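Local coordinates for biofilm-associated surface protein (Staphylococcus aureus, PDB 7C7U) that sits on the staphylococcal cell surface as a cell wall-anchored protein, takes part in biofilm formation and binds several calcium ions, at residues Tyr219-Gly224 with Glu400-Leu405; Gly227-Asp232 with Ser383-Gln388; Asn337-Asp342 with Gly394-Tyr399; Asp422-Val425 with Ser430-Val433. All coordinates share one frame; numbering follows the deposited sequence.

Interaction 2 is the core contact: strands of two sheets meet there through buried, mostly apolar groups. Interaction 1 lies at the surface, where the turn after strand 210-220 meets helix 397-404 through longer polar side chains. Interaction 3 is partly buried and uses the start of that same helix, setting it against the 337-342 loop by methyl contacts. Strand 381-388 runs on into this region, so interactions 2 and 3 adjoin; strands 210-220 and 228-237 likewise join interactions 1 and 2. Interaction 4, on the following helix 420-427, is buried too, but here calcium does the joining. Interactions 1 and 3 flank calcium without having it bridge their two segments.

Interaction 1: residues Tyr219-Gly224 with Glu400-Leu405; sequences YNENVG and ERQLSL. With CA (calcium ion), chain E; CA (calcium ion), chain D.
Gln402 OE1 is approached by two side chains of residues 219-224 at once. Glu221 OE1 comes to 3.7 Å from Gln402 OE1, with the carboxylate and amide planes only 23° apart, while Tyr219 turns the edge of its ring toward the same oxygen, with CD2 4.3 Å from Gln402 OE1. Neither approach is a hydrogen bond; the facing oxygens meet at packing distance, which probably adds little attraction. Glu221 is bent at its second torsion (chi2 -91°), which folds the chain so that CB, CG and the carboxylate all lie along one methyl of Leu403; the closest approach is 3.9 Å, from Glu221 OE2 to Leu403 CD2. A long chain with an apolar stem and a charged end suits such a surface position.

The turn that presents Glu221 is braced from within. Asn222 N donates to Asn220 OD1 at 2.7 Å, in the carbonyl plane, closing an Asx turn inside the type I turn 220-223. Glu221 N also lies over one face of the Tyr219 ring, toward its rim. On the helix, Glu400 bridges two calcium ions: OE2 lies 2.2 Å from one and 2.7 Å from the other, which OE1 also holds. The contact thus sets the turn leaving strand 210-220, hydrogen-bonded to strand 228-237 through Asn220 and Gly228, against the later part of helix 397-404, while Tyr219 also packs on Arg398 of that helix.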
# COMPACT_ATOMS: atom_id res chain seq x y z
N TYR A 219 1.96 3.19 9.51
CA TYR A 219 2.23 1.83 9.97
C TYR A 219 3.72 1.54 9.85
O TYR A 219 4.35 1.90 8.85
CB TYR A 219 1.42 0.82 9.15
CG TYR A 219 1.86 -0.61 9.35
CD1 TYR A 219 1.63 -1.26 10.56
CD2 TYR A 219 2.50 -1.30 8.34
CE1 TYR A 219 2.03 -2.56 10.75
CE2 TYR A 219 2.91 -2.61 8.52
CZ TYR A 219 2.68 -3.23 9.73
OH TYR A 219 3.07 -4.52 9.91
N ASN A 220 4.29 0.92 10.87
CA ASN A 220 5.70 0.53 10.85
C ASN A 220 5.83 -0.92 11.29
O ASN A 220 5.57 -1.25 12.46
CB ASN A 220 6.56 1.46 11.73
CG ASN A 220 8.06 1.21 11.57
OD1 ASN A 220 8.51 0.07 11.70
ND2 ASN A 220 8.82 2.26 11.27
N GLU A 221 6.26 -1.78 10.36
CA GLU A 221 6.35 -3.21 10.63
C GLU A 221 7.43 -3.55 11.65
O GLU A 221 7.38 -4.64 12.24
CB GLU A 221 6.62 -3.97 9.34
CG GLU A 221 7.95 -3.60 8.68
CD GLU A 221 7.83 -2.46 7.67
OE1 GLU A 221 6.99 -1.54 7.86
OE2 GLU A 221 8.59 -2.48 6.68
N ASN A 222 8.39 -2.66 11.88
CA ASN A 222 9.49 -2.94 12.80
C ASN A 222 9.13 -2.73 14.26
O ASN A 222 9.94 -3.07 15.13
CB ASN A 222 10.69 -2.05 12.45
CG ASN A 222 11.09 -2.16 10.98
OD1 ASN A 222 11.46 -3.24 10.50
ND2 ASN A 222 10.97 -1.06 10.25
N VAL A 223 7.96 -2.17 14.57
CA VAL A 223 7.58 -1.94 15.96
C VAL A 223 7.15 -3.25 16.60
O VAL A 223 6.27 -3.94 16.09
CB VAL A 223 6.46 -0.89 16.05
CG1 VAL A 223 6.07 -0.65 17.50
CG2 VAL A 223 6.86 0.41 15.36
N GLY A 224 7.77 -3.60 17.73
CA GLY A 224 7.39 -4.79 18.46
C GLY A 224 7.48 -6.05 17.61
O GLY A 224 8.26 -6.14 16.66
N GLU A 400 0.92 -5.01 1.18
CA GLU A 400 1.26 -5.63 -0.10
C GLU A 400 2.41 -4.89 -0.76
O GLU A 400 3.33 -5.52 -1.31
CB GLU A 400 0.05 -5.70 -1.04
CG GLU A 400 -1.10 -6.59 -0.54
CD GLU A 400 -2.04 -7.09 -1.64
OE1 GLU A 400 -1.61 -7.93 -2.48
OE2 GLU A 400 -3.23 -6.66 -1.66
N ARG A 401 2.39 -3.56 -0.70
CA ARG A 401 3.44 -2.76 -1.33
C ARG A 401 4.78 -2.95 -0.63
O ARG A 401 5.81 -3.08 -1.30
CB ARG A 401 3.04 -1.29 -1.31
CG ARG A 401 2.31 -0.84 -2.56
CD ARG A 401 2.25 0.68 -2.65
NE ARG A 401 1.62 1.27 -1.48
CZ ARG A 401 0.32 1.56 -1.41
NH1 ARG A 401 -0.46 1.31 -2.46
NH2 ARG A 401 -0.19 2.08 -0.31
N GLN A 402 4.79 -2.97 0.70
CA GLN A 402 6.04 -2.93 1.45
C GLN A 402 6.57 -4.30 1.84
O GLN A 402 7.79 -4.49 1.88
CB GLN A 402 5.88 -2.10 2.73
CG GLN A 402 5.39 -0.69 2.53
CD GLN A 402 4.85 -0.10 3.82
OE1 GLN A 402 4.92 -0.75 4.88
NE2 GLN A 402 4.28 1.11 3.75
N LEU A 403 5.69 -5.26 2.14
CA LEU A 403 6.09 -6.56 2.69
C LEU A 403 6.00 -7.67 1.65
O LEU A 403 7.03 -8.20 1.22
CB LEU A 403 5.23 -6.90 3.91
CG LEU A 403 5.66 -6.49 5.31
CD1 LEU A 403 6.88 -7.27 5.74
CD2 LEU A 403 5.89 -4.96 5.42
N SER A 404 4.80 -8.07 1.26
CA SER A 404 4.60 -9.24 0.42
C SER A 404 4.96 -9.02 -1.04
O SER A 404 5.25 -10.00 -1.74
CB SER A 404 3.14 -9.71 0.53
OG SER A 404 2.28 -8.81 -0.15
N LEU A 405 4.96 -7.77 -1.51
CA LEU A 405 5.17 -7.39 -2.91
C LEU A 405 4.07 -7.89 -3.84
O LEU A 405 4.18 -7.74 -5.07
CB LEU A 405 6.54 -7.84 -3.44
CG LEU A 405 7.70 -7.56 -2.50
CD1 LEU A 405 9.02 -8.01 -3.13
CD2 LEU A 405 7.73 -6.07 -2.16
CA CA E . -3.54 -8.47 -3.59
CA CA D . -5.14 -6.32 -0.54
O HOH W 1 -4.73 -4.00 -1.57

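Interaction 2: residues Gly227-Asp232 with Ser383-Gln388; sequences GGILID and STLALQ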
# COMPACT_ATOMS: atom_id res chain seq x y z
N GLY A 227 4.38 -5.30 14.55
CA GLY A 227 4.31 -4.00 13.92
C GLY A 227 3.64 -2.99 14.84
O GLY A 227 3.21 -3.29 15.96
N GLY A 228 3.56 -1.75 14.35
CA GLY A 228 2.95 -0.72 15.17
C GLY A 228 2.43 0.43 14.35
O GLY A 228 2.65 0.53 13.14
N ILE A 229 1.70 1.31 15.03
CA ILE A 229 1.17 2.52 14.44
C ILE A 229 1.90 3.68 15.09
O ILE A 229 2.00 3.73 16.32
CB ILE A 229 -0.36 2.63 14.62
CG1 ILE A 229 -1.08 1.42 13.98
CG2 ILE A 229 -0.89 3.93 14.02
CD1 ILE A 229 -0.91 1.38 12.49
N LEU A 230 2.48 4.56 14.28
CA LEU A 230 3.17 5.75 14.77
C LEU A 230 2.28 6.96 14.53
O LEU A 230 1.86 7.21 13.40
CB LEU A 230 4.51 5.95 14.06
CG LEU A 230 5.49 4.78 14.03
CD1 LEU A 230 6.75 5.20 13.32
CD2 LEU A 230 5.81 4.31 15.44
N ILE A 231 2.04 7.73 15.58
CA ILE A 231 1.19 8.92 15.49
C ILE A 231 2.09 10.09 15.83
O ILE A 231 2.43 10.28 16.99
CB ILE A 231 -0.00 8.83 16.44
CG1 ILE A 231 -0.84 7.58 16.09
CG2 ILE A 231 -0.87 10.11 16.37
CD1 ILE A 231 -1.43 6.97 17.31
N ASP A 232 2.55 10.83 14.81
CA ASP A 232 3.55 11.88 14.99
C ASP A 232 2.90 13.24 14.87
O ASP A 232 2.40 13.60 13.80
CB ASP A 232 4.68 11.79 13.96
CG ASP A 232 5.49 10.50 14.07
OD1 ASP A 232 5.60 9.93 15.17
OD2 ASP A 232 6.03 10.08 13.03
N SER A 383 -5.04 13.70 13.23
CA SER A 383 -4.45 12.86 12.19
C SER A 383 -5.46 11.80 11.82
O SER A 383 -6.40 11.51 12.59
CB SER A 383 -3.13 12.22 12.62
OG SER A 383 -3.25 11.57 13.87
N THR A 384 -5.26 11.22 10.64
CA THR A 384 -6.08 10.14 10.08
C THR A 384 -5.16 9.03 9.60
O THR A 384 -4.23 9.28 8.83
CB THR A 384 -6.94 10.63 8.91
OG1 THR A 384 -7.96 11.52 9.36
CG2 THR A 384 -7.67 9.44 8.23
N LEU A 385 -5.42 7.79 10.04
CA LEU A 385 -4.79 6.59 9.46
C LEU A 385 -5.79 5.95 8.51
O LEU A 385 -6.84 5.46 8.95
CB LEU A 385 -4.32 5.62 10.54
CG LEU A 385 -3.83 4.22 10.05
CD1 LEU A 385 -2.48 4.37 9.39
CD2 LEU A 385 -3.79 3.27 11.20
N ALA A 386 -5.51 6.01 7.20
CA ALA A 386 -6.41 5.54 6.15
C ALA A 386 -5.94 4.15 5.70
O ALA A 386 -5.07 4.02 4.84
CB ALA A 386 -6.43 6.51 4.97
N LEU A 387 -6.46 3.12 6.35
CA LEU A 387 -6.17 1.75 5.97
C LEU A 387 -7.06 1.32 4.81
O LEU A 387 -8.26 1.65 4.77
CB LEU A 387 -6.37 0.81 7.15
CG LEU A 387 -5.44 1.03 8.32
CD1 LEU A 387 -5.59 -0.06 9.37
CD2 LEU A 387 -3.98 1.14 7.83
N GLN A 388 -6.49 0.55 3.88
CA GLN A 388 -7.19 0.17 2.67
C GLN A 388 -6.80 -1.25 2.26
O GLN A 388 -5.64 -1.64 2.40
CB GLN A 388 -6.87 1.16 1.56
CG GLN A 388 -7.81 1.19 0.42
CD GLN A 388 -7.62 2.42 -0.43
OE1 GLN A 388 -7.93 3.54 -0.01
NE2 GLN A 388 -7.06 2.24 -1.62
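Ile229 and Leu385 supply the apolar part of this contact, reaching toward each other tip to tip from two facing strands. Ile229 CD1 lies 3.7 Å from Leu385 CD2, and the same leucine methyl also meets the branch methyl Ile229 CG2 at 4.1 Å. Leu385 extends with CG anti to its backbone nitrogen (chi1 171°), and this carries CD2 across the gap. Long branched chains suit the place because the two main chains stand well apart, with the Ile229 and Leu385 CA atoms 8.8 Å from each other.

A second, mixed contact lies two residues on from Ile229 and two back from Leu385, where Ile231 CG2 packs on Ser383 OG at 3.7 Å. The CA atoms of Ile231 and Ser383 are 7.6 Å apart, and a small side chain fits the narrower space. Phe364 of strand 359-369 touches both residues.

Directed polar bonds belong to the surroundings of each strand. Ile229 and Ile231 pair through their backbones with Leu329 and Val327 of strand 323-331. Thr384 hydrogen-bonds through OG1 to Gly185 O and Asn164 ND2.

Strands 228-237 and 381-388 belong to separate antiparallel sheets, whose side chains meet here as in the packing of one sheet on another. Because the contact is made of methyls and one small hydroxyl, its cohesion probably comes from burial and close fit, with direction supplied by hydrogen bonding within each sheet.

Interaction 3: residues Asn337-Asp342 with Gly394-Tyr399; sequences NILTKD and GLLDRY. With CA (calcium ion), chain D.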
# COMPACT_ATOMS: atom_id res chain seq x y z
N ASN A 337 -5.26 -7.94 10.38
CA ASN A 337 -6.42 -8.44 11.11
C ASN A 337 -7.46 -7.37 11.43
O ASN A 337 -8.51 -7.70 11.98
CB ASN A 337 -5.98 -9.08 12.43
CG ASN A 337 -5.19 -10.35 12.23
OD1 ASN A 337 -4.09 -10.50 12.77
ND2 ASN A 337 -5.72 -11.26 11.43
N ILE A 338 -7.20 -6.10 11.11
CA ILE A 338 -8.12 -5.05 11.54
C ILE A 338 -9.30 -4.94 10.58
O ILE A 338 -10.46 -4.97 11.00
CB ILE A 338 -7.39 -3.71 11.69
CG1 ILE A 338 -6.24 -3.81 12.69
CG2 ILE A 338 -8.40 -2.63 12.09
CD1 ILE A 338 -5.27 -2.60 12.65
N LEU A 339 -9.03 -4.79 9.29
CA LEU A 339 -10.12 -4.72 8.33
C LEU A 339 -10.81 -6.06 8.15
O LEU A 339 -11.96 -6.09 7.69
CB LEU A 339 -9.63 -4.18 6.99
CG LEU A 339 -9.58 -2.66 6.79
CD1 LEU A 339 -8.80 -1.92 7.89
CD2 LEU A 339 -9.02 -2.35 5.40
N THR A 340 -10.16 -7.16 8.52
CA THR A 340 -10.80 -8.46 8.48
C THR A 340 -11.54 -8.77 9.77
O THR A 340 -11.90 -9.93 9.99
CB THR A 340 -9.77 -9.56 8.19
OG1 THR A 340 -8.84 -9.63 9.28
CG2 THR A 340 -9.01 -9.27 6.91
N LYS A 341 -11.75 -7.79 10.65
CA LYS A 341 -12.57 -8.08 11.81
C LYS A 341 -13.94 -8.52 11.31
O LYS A 341 -14.42 -8.05 10.27
CB LYS A 341 -12.69 -6.86 12.73
CG LYS A 341 -13.44 -7.16 14.02
CD LYS A 341 -13.84 -5.90 14.78
CE LYS A 341 -15.12 -5.31 14.22
NZ LYS A 341 -15.82 -4.44 15.21
N ASP A 342 -14.57 -9.45 12.02
CA ASP A 342 -15.86 -10.01 11.60
C ASP A 342 -15.79 -10.71 10.25
O ASP A 342 -16.83 -10.88 9.60
CB ASP A 342 -16.96 -8.95 11.53
CG ASP A 342 -17.16 -8.21 12.82
OD1 ASP A 342 -17.38 -6.99 12.75
OD2 ASP A 342 -17.06 -8.84 13.90
N GLY A 394 -7.51 -9.42 2.09
CA GLY A 394 -7.06 -9.54 3.46
C GLY A 394 -5.72 -8.89 3.76
O GLY A 394 -5.38 -8.76 4.94
N LEU A 395 -4.95 -8.49 2.75
CA LEU A 395 -3.66 -7.83 2.95
C LEU A 395 -3.80 -6.35 2.65
O LEU A 395 -4.10 -5.98 1.50
CB LEU A 395 -2.60 -8.42 2.03
CG LEU A 395 -2.32 -9.92 2.14
CD1 LEU A 395 -1.14 -10.28 1.20
CD2 LEU A 395 -2.02 -10.34 3.56
N LEU A 396 -3.50 -5.50 3.64
CA LEU A 396 -3.61 -4.06 3.43
C LEU A 396 -2.78 -3.63 2.23
O LEU A 396 -1.73 -4.22 1.94
CB LEU A 396 -3.13 -3.29 4.67
CG LEU A 396 -3.98 -3.43 5.93
CD1 LEU A 396 -3.39 -2.62 7.10
CD2 LEU A 396 -5.42 -3.00 5.63
N ASP A 397 -3.25 -2.59 1.53
CA ASP A 397 -2.49 -1.97 0.45
C ASP A 397 -1.03 -1.80 0.81
O ASP A 397 -0.13 -2.28 0.10
CB ASP A 397 -3.06 -0.59 0.11
CG ASP A 397 -4.32 -0.64 -0.71
OD1 ASP A 397 -5.08 -1.62 -0.61
OD2 ASP A 397 -4.58 0.34 -1.44
N ARG A 398 -0.77 -1.12 1.93
CA ARG A 398 0.62 -0.81 2.27
C ARG A 398 1.39 -2.06 2.67
O ARG A 398 2.60 -2.13 2.45
CB ARG A 398 0.69 0.24 3.38
CG ARG A 398 0.35 -0.26 4.76
CD ARG A 398 0.24 0.93 5.71
NE ARG A 398 -0.95 1.72 5.41
CZ ARG A 398 -1.13 2.99 5.76
NH1 ARG A 398 -0.20 3.66 6.44
NH2 ARG A 398 -2.26 3.59 5.43
N TYR A 399 0.71 -3.06 3.25
CA TYR A 399 1.39 -4.33 3.49
C TYR A 399 1.81 -4.99 2.18
O TYR A 399 2.94 -5.46 2.06
CB TYR A 399 0.49 -5.27 4.30
CG TYR A 399 1.15 -6.58 4.68
CD1 TYR A 399 1.15 -7.67 3.81
CD2 TYR A 399 1.75 -6.73 5.92
CE1 TYR A 399 1.72 -8.86 4.16
CE2 TYR A 399 2.36 -7.94 6.28
CZ TYR A 399 2.33 -9.00 5.39
OH TYR A 399 2.91 -10.21 5.72
CA CA D . -5.14 -6.32 -0.54
O HOH W 1 -4.73 -4.00 -1.57
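Thr340 CG2 comes up beside the flat peptide that begins at Gly394, close to the peptide plane and on the side of its CA and O. The methyl is 4.0 Å from Gly394 CA and 4.2 Å from Gly394 O. Thr340 holds its hydroxyl between backbone N and carbonyl carbon (chi1 65°), where OG1 hydrogen-bonds Asn336 O, and this leaves CG2 to face the glycine. Gly394 suits the site because its positive phi would press a side chain against the preceding carbonyl.

The second contact is purely apolar: Leu339 and Leu396 cross at about a right angle, with Leu339 CD2 3.7 Å from Leu396 CD2. Between Gly394 and Leu396, Leu395 O binds a calcium ion at 2.3 Å. A water on that ion donates to Asp397 OD1 at 2.6 Å. These places match the seventh and ninth positions of an EF-hand-type loop begun by Asp389.

Both leucines also pack on Leu387 of strand 381-388. The 337-342 turn, which follows strand 323-331, therefore lies against the entry to helix 397-404, with Leu339 bonded through its backbone to Lys357.

Interaction 4: residues Asp422-Val425 with Ser430-Val433; sequences DEVV and SPLV. With CA (calcium ion), chain G; CA (calcium ion), chain F.
Glu423 and the backbone of residues 430-433 meet through a shared calcium ion. Glu423 holds this ion with both carboxylate oxygens, OE2 at 2.4 Å and OE1 at 2.6 Å, while two carbonyls approach it from the loop: Ser430 O at 2.4 Å and Val433 O at 2.3 Å. Glu423 OE1 also binds a second calcium ion at 2.3 Å, so one carboxylate bridges the pair. Glutamate suits this place: CG lies beside the backbone N, anti to the carbonyl carbon (chi1 -73°), and a bend at chi2 brings both oxygens to the metals, whose charge they should partly offset.

Asp414, Asp416 and Glu509 complete the first ion's site; Asp412, Asp414, Asp416 and the Lys418 carbonyl complete the second.

Behind the ligands, Leu432 N donates to Ser430 OG at 2.9 Å with an angle of 151°, an ST turn inside the type I turn 430-433. This folding is consistent with both carbonyls turning to one ion. Thr429 steadies Glu423 as well, through the carboxylate and through a backbone bond.

Further out, the rigid ring of Pro431 packs against the helix. Pro431 CB lies 4.1 Å from Glu423 CB, and Pro431 CG meets Val424 CG2 at 4.1 Å, the two side chains lying aslant to each other; Tyr505 touches Pro431 as well.

Asp412, Asp414, Asp416, Lys418 and Glu423 follow the 1-3-5-7-12 spacing of an EF-hand-type calcium loop, with Glu423 at position 12, giving the loop's own ion a single oxygen, OE1. Both its oxygens hold the neighbouring ion, extending the loop into a paired-calcium site tied to the chain after helix 420-427.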
# COMPACT_ATOMS: atom_id res chain seq x y z
N ASP A 422 -4.81 -15.46 1.60
CA ASP A 422 -4.87 -16.90 1.85
C ASP A 422 -3.50 -17.55 1.63
O ASP A 422 -3.03 -18.32 2.47
CB ASP A 422 -5.91 -17.55 0.92
CG ASP A 422 -7.32 -17.13 1.25
OD1 ASP A 422 -7.60 -16.89 2.44
OD2 ASP A 422 -8.13 -17.04 0.31
N GLU A 423 -2.83 -17.18 0.55
CA GLU A 423 -1.52 -17.76 0.29
C GLU A 423 -0.53 -17.41 1.40
O GLU A 423 0.17 -18.29 1.92
CB GLU A 423 -1.02 -17.29 -1.07
CG GLU A 423 -1.78 -17.99 -2.20
CD GLU A 423 -0.91 -18.27 -3.39
OE1 GLU A 423 -1.09 -17.58 -4.41
OE2 GLU A 423 -0.04 -19.18 -3.29
N VAL A 424 -0.46 -16.13 1.78
CA VAL A 424 0.50 -15.75 2.81
C VAL A 424 0.15 -16.42 4.13
O VAL A 424 1.04 -16.92 4.84
CB VAL A 424 0.56 -14.22 2.96
CG1 VAL A 424 1.26 -13.83 4.26
CG2 VAL A 424 1.27 -13.60 1.77
N VAL A 425 -1.13 -16.48 4.46
CA VAL A 425 -1.59 -16.87 5.79
C VAL A 425 -1.97 -18.34 5.86
O VAL A 425 -1.61 -19.04 6.81
CB VAL A 425 -2.77 -15.98 6.21
CG1 VAL A 425 -3.34 -16.45 7.53
CG2 VAL A 425 -2.31 -14.53 6.33
N SER A 430 3.98 -18.81 -1.76
CA SER A 430 4.21 -17.51 -2.34
C SER A 430 3.00 -17.06 -3.17
O SER A 430 2.51 -17.81 -4.03
CB SER A 430 5.45 -17.51 -3.20
OG SER A 430 5.41 -16.41 -4.07
N PRO A 431 2.50 -15.84 -2.92
CA PRO A 431 1.45 -15.25 -3.76
C PRO A 431 1.97 -14.71 -5.07
O PRO A 431 1.20 -14.11 -5.84
CB PRO A 431 0.93 -14.11 -2.86
CG PRO A 431 2.21 -13.62 -2.17
CD PRO A 431 3.08 -14.87 -1.98
N LEU A 432 3.28 -14.83 -5.31
CA LEU A 432 3.92 -14.38 -6.53
C LEU A 432 4.27 -15.54 -7.45
O LEU A 432 4.87 -15.31 -8.51
CB LEU A 432 5.18 -13.58 -6.19
CG LEU A 432 4.94 -12.48 -5.15
CD1 LEU A 432 6.20 -11.66 -4.87
CD2 LEU A 432 3.80 -11.59 -5.63
N VAL A 433 3.94 -16.77 -7.06
CA VAL A 433 4.36 -17.97 -7.78
C VAL A 433 3.12 -18.84 -8.01
O VAL A 433 2.58 -19.41 -7.07
CB VAL A 433 5.43 -18.76 -7.01
CG1 VAL A 433 5.78 -20.09 -7.75
CG2 VAL A 433 6.68 -17.90 -6.80
CA CA G . 0.92 -18.89 -5.51
CA CA F . -2.49 -16.77 -6.05